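Local coordinates for increased recombination centers protein 6 (Saccharomyces cerevisiae, PDB 3UC9) that acts as a clathrin coat accessory factor related to small G proteins and is involved in gross chromosomal rearrangements and telomere healing, at residues 100-113 and 129-143. Numbering follows the deposited sequence.
Sequences RNVMAGIILITDIR and HRNTFVVLVNVNEEV. Unlike the reference sequence in segment 129-143: Val137 (reference Ala).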
loop_
_atom_site.group_PDB
_atom_site.type_symbol
_atom_site.label_atom_id
_atom_site.label_comp_id
_atom_site.label_asym_id
_atom_site.label_seq_id
_atom_site.Cartn_x
_atom_site.Cartn_y
_atom_site.Cartn_z
ATOM N N ARG A 100 -5.349 11.195 6.179
ATOM C CA ARG A 100 -5.270 10.847 4.751
ATOM C C ARG A 100 -4.198 11.680 4.060
ATOM O O ARG A 100 -3.423 11.172 3.247
ATOM C CB ARG A 100 -6.623 11.037 4.065
ATOM C CG ARG A 100 -7.672 10.036 4.531
ATOM C CD ARG A 100 -8.836 9.894 3.530
ATOM N NE ARG A 100 -9.487 11.169 3.232
ATOM C CZ ARG A 100 -10.374 11.791 4.011
ATOM N NH1 ARG A 100 -10.734 11.292 5.192
ATOM N NH2 ARG A 100 -10.891 12.948 3.610
ATOM N N ASN A 101 -4.110 12.949 4.433
ATOM C CA ASN A 101 -3.193 13.855 3.744
ATOM C C ASN A 101 -1.698 13.614 4.029
ATOM O O ASN A 101 -0.840 14.083 3.270
ATOM C CB ASN A 101 -3.607 15.316 3.973
ATOM C CG ASN A 101 -4.865 15.704 3.180
ATOM O OD1 ASN A 101 -5.654 16.556 3.618
ATOM N ND2 ASN A 101 -5.060 15.081 2.025
ATOM N N VAL A 102 -1.378 12.862 5.082
ATOM C CA VAL A 102 0.026 12.528 5.362
ATOM C C VAL A 102 0.427 11.129 4.884
ATOM O O VAL A 102 1.581 10.730 5.042
ATOM C CB VAL A 102 0.404 12.716 6.839
ATOM C CG1 VAL A 102 0.278 14.186 7.226
ATOM C CG2 VAL A 102 -0.424 11.819 7.759
ATOM N N MET A 103 -0.490 10.419 4.224
ATOM C CA MET A 103 -0.189 9.094 3.685
ATOM C C MET A 103 0.621 9.147 2.379
ATOM O O MET A 103 0.129 9.583 1.333
ATOM C CB MET A 103 -1.486 8.307 3.438
ATOM C CG MET A 103 -2.386 8.183 4.659
ATOM S SD MET A 103 -1.533 7.570 6.137
ATOM C CE MET A 103 -0.831 6.138 5.489
ATOM N N ALA A 104 1.872 8.708 2.448
ATOM C CA ALA A 104 2.679 8.468 1.261
ATOM C C ALA A 104 2.091 7.286 0.489
ATOM O O ALA A 104 2.033 7.295 -0.750
ATOM C CB ALA A 104 4.125 8.184 1.636
ATOM N N GLY A 105 1.668 6.259 1.220
ATOM C CA GLY A 105 1.054 5.104 0.586
ATOM C C GLY A 105 0.217 4.270 1.533
ATOM O O GLY A 105 0.348 4.368 2.757
ATOM N N ILE A 106 -0.623 3.431 0.937
ATOM C CA ILE A 106 -1.481 2.502 1.654
ATOM C C ILE A 106 -1.296 1.158 1.003
ATOM O O ILE A 106 -1.355 1.078 -0.211
ATOM C CB ILE A 106 -2.967 2.872 1.527
ATOM C CG1 ILE A 106 -3.216 4.326 1.958
ATOM C CG2 ILE A 106 -3.801 1.933 2.391
ATOM C CD1 ILE A 106 -2.991 4.574 3.386
ATOM N N ILE A 107 -1.041 0.125 1.807
ATOM C CA ILE A 107 -0.871 -1.241 1.305
ATOM C C ILE A 107 -1.903 -2.104 2.017
ATOM O O ILE A 107 -1.922 -2.171 3.244
ATOM C CB ILE A 107 0.563 -1.801 1.559
ATOM C CG1 ILE A 107 1.620 -0.892 0.931
ATOM C CG2 ILE A 107 0.695 -3.211 0.987
ATOM C CD1 ILE A 107 3.092 -1.274 1.264
ATOM N N LEU A 108 -2.771 -2.745 1.240
ATOM C CA LEU A 108 -3.779 -3.635 1.775
ATOM C C LEU A 108 -3.386 -5.072 1.449
ATOM O O LEU A 108 -3.099 -5.402 0.288
ATOM C CB LEU A 108 -5.151 -3.291 1.187
ATOM C CG LEU A 108 -6.284 -4.261 1.505
ATOM C CD1 LEU A 108 -6.582 -4.267 2.998
ATOM C CD2 LEU A 108 -7.529 -3.924 0.699
ATOM N N ILE A 109 -3.342 -5.906 2.485
ATOM C CA ILE A 109 -3.021 -7.321 2.359
ATOM C C ILE A 109 -4.325 -8.097 2.551
ATOM O O ILE A 109 -4.889 -8.078 3.633
ATOM C CB ILE A 109 -2.010 -7.773 3.433
ATOM C CG1 ILE A 109 -0.755 -6.886 3.444
ATOM C CG2 ILE A 109 -1.631 -9.228 3.219
ATOM C CD1 ILE A 109 0.013 -6.917 2.176
ATOM N N THR A 110 -4.795 -8.784 1.513
ATOM C CA THR A 110 -6.084 -9.462 1.598
ATOM C C THR A 110 -6.250 -10.567 0.565
ATOM O O THR A 110 -5.380 -10.799 -0.275
ATOM C CB THR A 110 -7.268 -8.456 1.459
ATOM O OG1 THR A 110 -8.495 -9.086 1.864
ATOM C CG2 THR A 110 -7.396 -7.960 0.031
ATOM N N ASP A 111 -7.367 -11.271 0.673
ATOM C CA ASP A 111 -7.791 -12.234 -0.341
ATOM C C ASP A 111 -8.769 -11.456 -1.196
ATOM O O ASP A 111 -9.872 -11.204 -0.761
ATOM C CB ASP A 111 -8.462 -13.440 0.319
ATOM C CG ASP A 111 -9.106 -14.389 -0.678
ATOM O OD1 ASP A 111 -9.229 -14.053 -1.873
ATOM O OD2 ASP A 111 -9.497 -15.490 -0.255
ATOM N N ILE A 112 -8.361 -11.047 -2.397
ATOM C CA ILE A 112 -9.190 -10.123 -3.174
ATOM C C ILE A 112 -10.470 -10.755 -3.721
ATOM O O ILE A 112 -11.410 -10.038 -4.055
ATOM C CB ILE A 112 -8.412 -9.412 -4.324
ATOM C CG1 ILE A 112 -8.028 -10.392 -5.434
ATOM C CG2 ILE A 112 -7.193 -8.696 -3.774
ATOM C CD1 ILE A 112 -7.443 -9.712 -6.657
ATOM N N ARG A 113 -10.504 -12.080 -3.819
ATOM C CA ARG A 113 -11.736 -12.778 -4.192
ATOM C C ARG A 113 -12.784 -12.684 -3.085
ATOM O O ARG A 113 -13.981 -12.597 -3.365
ATOM C CB ARG A 113 -11.464 -14.247 -4.509
ATOM C CG ARG A 113 -10.866 -14.492 -5.889
ATOM C CD ARG A 113 -10.995 -15.948 -6.254
ATOM N NE ARG A 113 -10.199 -16.326 -7.423
ATOM C CZ ARG A 113 -10.602 -16.267 -8.693
ATOM N NH1 ARG A 113 -11.816 -15.817 -9.016
ATOM N NH2 ARG A 113 -9.777 -16.660 -9.657
ATOM N N HIS A 129 -5.587 11.582 -0.691
ATOM C CA HIS A 129 -4.697 12.574 -1.258
ATOM C C HIS A 129 -4.256 12.055 -2.624
ATOM O O HIS A 129 -4.052 10.851 -2.819
ATOM C CB HIS A 129 -3.490 12.808 -0.342
ATOM C CG HIS A 129 -2.636 13.975 -0.740
ATOM N ND1 HIS A 129 -1.758 13.924 -1.799
ATOM C CD2 HIS A 129 -2.530 15.222 -0.224
ATOM C CE1 HIS A 129 -1.147 15.090 -1.921
ATOM N NE2 HIS A 129 -1.591 15.893 -0.971
ATOM N N ARG A 130 -4.117 12.983 -3.558
ATOM C CA ARG A 130 -3.856 12.668 -4.962
ATOM C C ARG A 130 -2.477 12.047 -5.234
ATOM O O ARG A 130 -2.279 11.470 -6.291
ATOM C CB ARG A 130 -4.065 13.941 -5.819
ATOM C CG ARG A 130 -5.525 14.453 -5.889
ATOM C CD ARG A 130 -6.380 13.716 -6.944
ATOM N NE ARG A 130 -6.425 12.279 -6.692
ATOM C CZ ARG A 130 -7.268 11.663 -5.864
ATOM N NH1 ARG A 130 -8.208 12.335 -5.204
ATOM N NH2 ARG A 130 -7.172 10.348 -5.697
ATOM N N ASN A 131 -1.543 12.146 -4.291
ATOM C CA ASN A 131 -0.180 11.575 -4.435
ATOM C C ASN A 131 0.036 10.189 -3.781
ATOM O O ASN A 131 1.032 9.493 -4.073
ATOM C CB ASN A 131 0.848 12.561 -3.856
ATOM C CG ASN A 131 2.298 12.164 -4.153
ATOM O OD1 ASN A 131 2.674 11.967 -5.316
ATOM N ND2 ASN A 131 3.134 12.081 -3.096
ATOM N N THR A 132 -0.876 9.799 -2.900
ATOM C CA THR A 132 -0.762 8.553 -2.145
ATOM C C THR A 132 -0.746 7.333 -3.063
ATOM O O THR A 132 -1.668 7.131 -3.850
ATOM C CB THR A 132 -1.924 8.421 -1.124
ATOM O OG1 THR A 132 -1.965 9.580 -0.271
ATOM C CG2 THR A 132 -1.765 7.199 -0.258
ATOM N N PHE A 133 0.289 6.504 -2.975
ATOM C CA PHE A 133 0.239 5.234 -3.701
ATOM C C PHE A 133 -0.691 4.236 -2.985
ATOM O O PHE A 133 -0.838 4.264 -1.753
ATOM C CB PHE A 133 1.642 4.658 -3.979
ATOM C CG PHE A 133 2.368 4.084 -2.777
ATOM C CD1 PHE A 133 2.031 2.838 -2.260
ATOM C CD2 PHE A 133 3.450 4.750 -2.221
ATOM C CE1 PHE A 133 2.736 2.291 -1.186
ATOM C CE2 PHE A 133 4.156 4.210 -1.143
ATOM C CZ PHE A 133 3.793 2.984 -0.627
ATOM N N VAL A 134 -1.344 3.372 -3.761
ATOM C CA VAL A 134 -2.231 2.348 -3.201
ATOM C C VAL A 134 -1.910 1.009 -3.835
ATOM O O VAL A 134 -2.073 0.840 -5.047
ATOM C CB VAL A 134 -3.710 2.660 -3.444
ATOM C CG1 VAL A 134 -4.563 1.566 -2.818
ATOM C CG2 VAL A 134 -4.072 4.033 -2.855
ATOM N N VAL A 135 -1.436 0.083 -3.015
ATOM C CA VAL A 135 -1.097 -1.263 -3.473
ATOM C C VAL A 135 -2.018 -2.246 -2.791
ATOM O O VAL A 135 -2.112 -2.270 -1.566
ATOM C CB VAL A 135 0.351 -1.625 -3.157
ATOM C CG1 VAL A 135 0.652 -3.083 -3.589
ATOM C CG2 VAL A 135 1.318 -0.630 -3.831
ATOM N N LEU A 136 -2.697 -3.058 -3.597
ATOM C CA LEU A 136 -3.577 -4.096 -3.110
ATOM C C LEU A 136 -2.865 -5.415 -3.337
ATOM O O LEU A 136 -2.648 -5.831 -4.483
ATOM C CB LEU A 136 -4.901 -4.069 -3.847
ATOM C CG LEU A 136 -5.667 -2.746 -3.708
ATOM C CD1 LEU A 136 -5.267 -1.739 -4.789
ATOM C CD2 LEU A 136 -7.152 -2.999 -3.757
ATOM N N VAL A 137 -2.481 -6.043 -2.231
ATOM C CA VAL A 137 -1.680 -7.252 -2.256
ATOM C C VAL A 137 -2.596 -8.443 -2.066
ATOM O O VAL A 137 -3.200 -8.607 -1.011
ATOM C CB VAL A 137 -0.604 -7.226 -1.162
ATOM C CG1 VAL A 137 0.193 -8.529 -1.175
ATOM C CG2 VAL A 137 0.318 -6.022 -1.334
ATOM N N ASN A 138 -2.724 -9.261 -3.102
ATOM C CA ASN A 138 -3.511 -10.468 -3.023
ATOM C C ASN A 138 -2.709 -11.676 -2.547
ATOM O O ASN A 138 -1.685 -12.020 -3.145
ATOM C CB ASN A 138 -4.108 -10.818 -4.375
ATOM C CG ASN A 138 -4.835 -12.144 -4.343
ATOM O OD1 ASN A 138 -5.799 -12.311 -3.589
ATOM N ND2 ASN A 138 -4.347 -13.114 -5.118
ATOM N N VAL A 139 -3.219 -12.343 -1.517
ATOM C CA VAL A 139 -2.577 -13.529 -0.958
ATOM C C VAL A 139 -3.295 -14.829 -1.355
ATOM O O VAL A 139 -2.801 -15.912 -1.048
ATOM C CB VAL A 139 -2.467 -13.452 0.581
ATOM C CG1 VAL A 139 -1.669 -12.229 0.995
ATOM C CG2 VAL A 139 -3.850 -13.464 1.237
ATOM N N ASN A 140 -4.438 -14.726 -2.037
ATOM C CA ASN A 140 -5.146 -15.897 -2.576
ATOM C C ASN A 140 -4.375 -16.514 -3.749
ATOM O O ASN A 140 -4.329 -15.952 -4.845
ATOM C CB ASN A 140 -6.577 -15.530 -3.012
ATOM C CG ASN A 140 -7.416 -16.756 -3.422
ATOM O OD1 ASN A 140 -6.876 -17.813 -3.740
ATOM N ND2 ASN A 140 -8.746 -16.605 -3.416
ATOM N N GLU A 141 -3.805 -17.693 -3.516
ATOM C CA GLU A 141 -2.884 -18.307 -4.474
ATOM C C GLU A 141 -3.566 -18.854 -5.736
ATOM O O GLU A 141 -2.882 -19.222 -6.694
ATOM C CB GLU A 141 -2.059 -19.400 -3.776
ATOM C CG GLU A 141 -1.309 -18.874 -2.537
ATOM C CD GLU A 141 -0.164 -19.766 -2.076
ATOM O OE1 GLU A 141 -0.081 -20.924 -2.535
ATOM O OE2 GLU A 141 0.659 -19.298 -1.250
ATOM N N GLU A 142 -4.899 -18.890 -5.748
ATOM C CA GLU A 142 -5.654 -19.338 -6.925
ATOM C C GLU A 142 -5.813 -18.244 -7.988
ATOM O O GLU A 142 -6.212 -18.536 -9.115
ATOM C CB GLU A 142 -7.039 -19.855 -6.513
ATOM C CG GLU A 142 -7.686 -20.812 -7.527
ATOM C CD GLU A 142 -9.127 -21.168 -7.176
ATOM O OE1 GLU A 142 -9.392 -21.527 -6.004
ATOM O OE2 GLU A 142 -9.995 -21.093 -8.075
ATOM N N VAL A 143 -5.519 -16.991 -7.631
ATOM C CA VAL A 143 -5.629 -15.875 -8.573
ATOM C C VAL A 143 -4.391 -15.849 -9.465
ATOM O O VAL A 143 -3.264 -15.769 -8.972
ATOM C CB VAL A 143 -5.763 -14.517 -7.842
ATOM C CG1 VAL A 143 -5.791 -13.363 -8.838
ATOM C CG2 VAL A 143 -7.014 -14.500 -6.961
HETATM O O HOH W 1 -4.348 9.619 1.122
#
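Phe133 CG stands between its own backbone N and carbonyl carbon (chi1 73°), a rotation that lays the ring over Gly105, while Asn138 holds CG anti to the backbone N (chi1 175°), which puts OD1 at Ile112 N, the start of helix 112-115. Gly105 CA sits 3.5 Å from the Phe133 ring centroid and almost on the ring normal, a CH-pi contact: the ring lies flat over a glycine with no side chain to hold it off. Ile107 CG1 meets the edge of the same ring. Between strands 105-110 and 133-138 runs a regular parallel ladder, the short axes diverging by only 7°; Val137 N to Leu108 O, at 2.7 Å, is its shortest bond. On the face shared with Phe133, Ile109 CD1 presses to 3.4 Å from Val137 CB, tighter than normal van der Waals contact.

Both ends of the ladder are closed by side chains. Thr132 OG1 donates to Met103 O at 2.6 Å and accepts from a water that also bridges Arg100 O and His129 N. At the C-terminal end Asn138 OD1 receives Ile112 N over 3.1 Å in a nearly straight bond, and Asn140 ND2 reaches Asp111 OD1 (3.0 Å) from above the carboxylate plane. Asp111 OD1 also accepts a weak capping bond from Arg113 N, and Asn140 OD1 accepts from Glu142 N, making an Asx turn; the Asn140-Asp111 bond joins the two.

These are adjacent inner strands of the Rossmann-like sheet, with 29-35 flanking 103-110 and 163-167 flanking 133-138. Helix 185-195 packs on Phe133, Val135 and Val137, and helix 39-50 on Ile107, Ile109 and Val139.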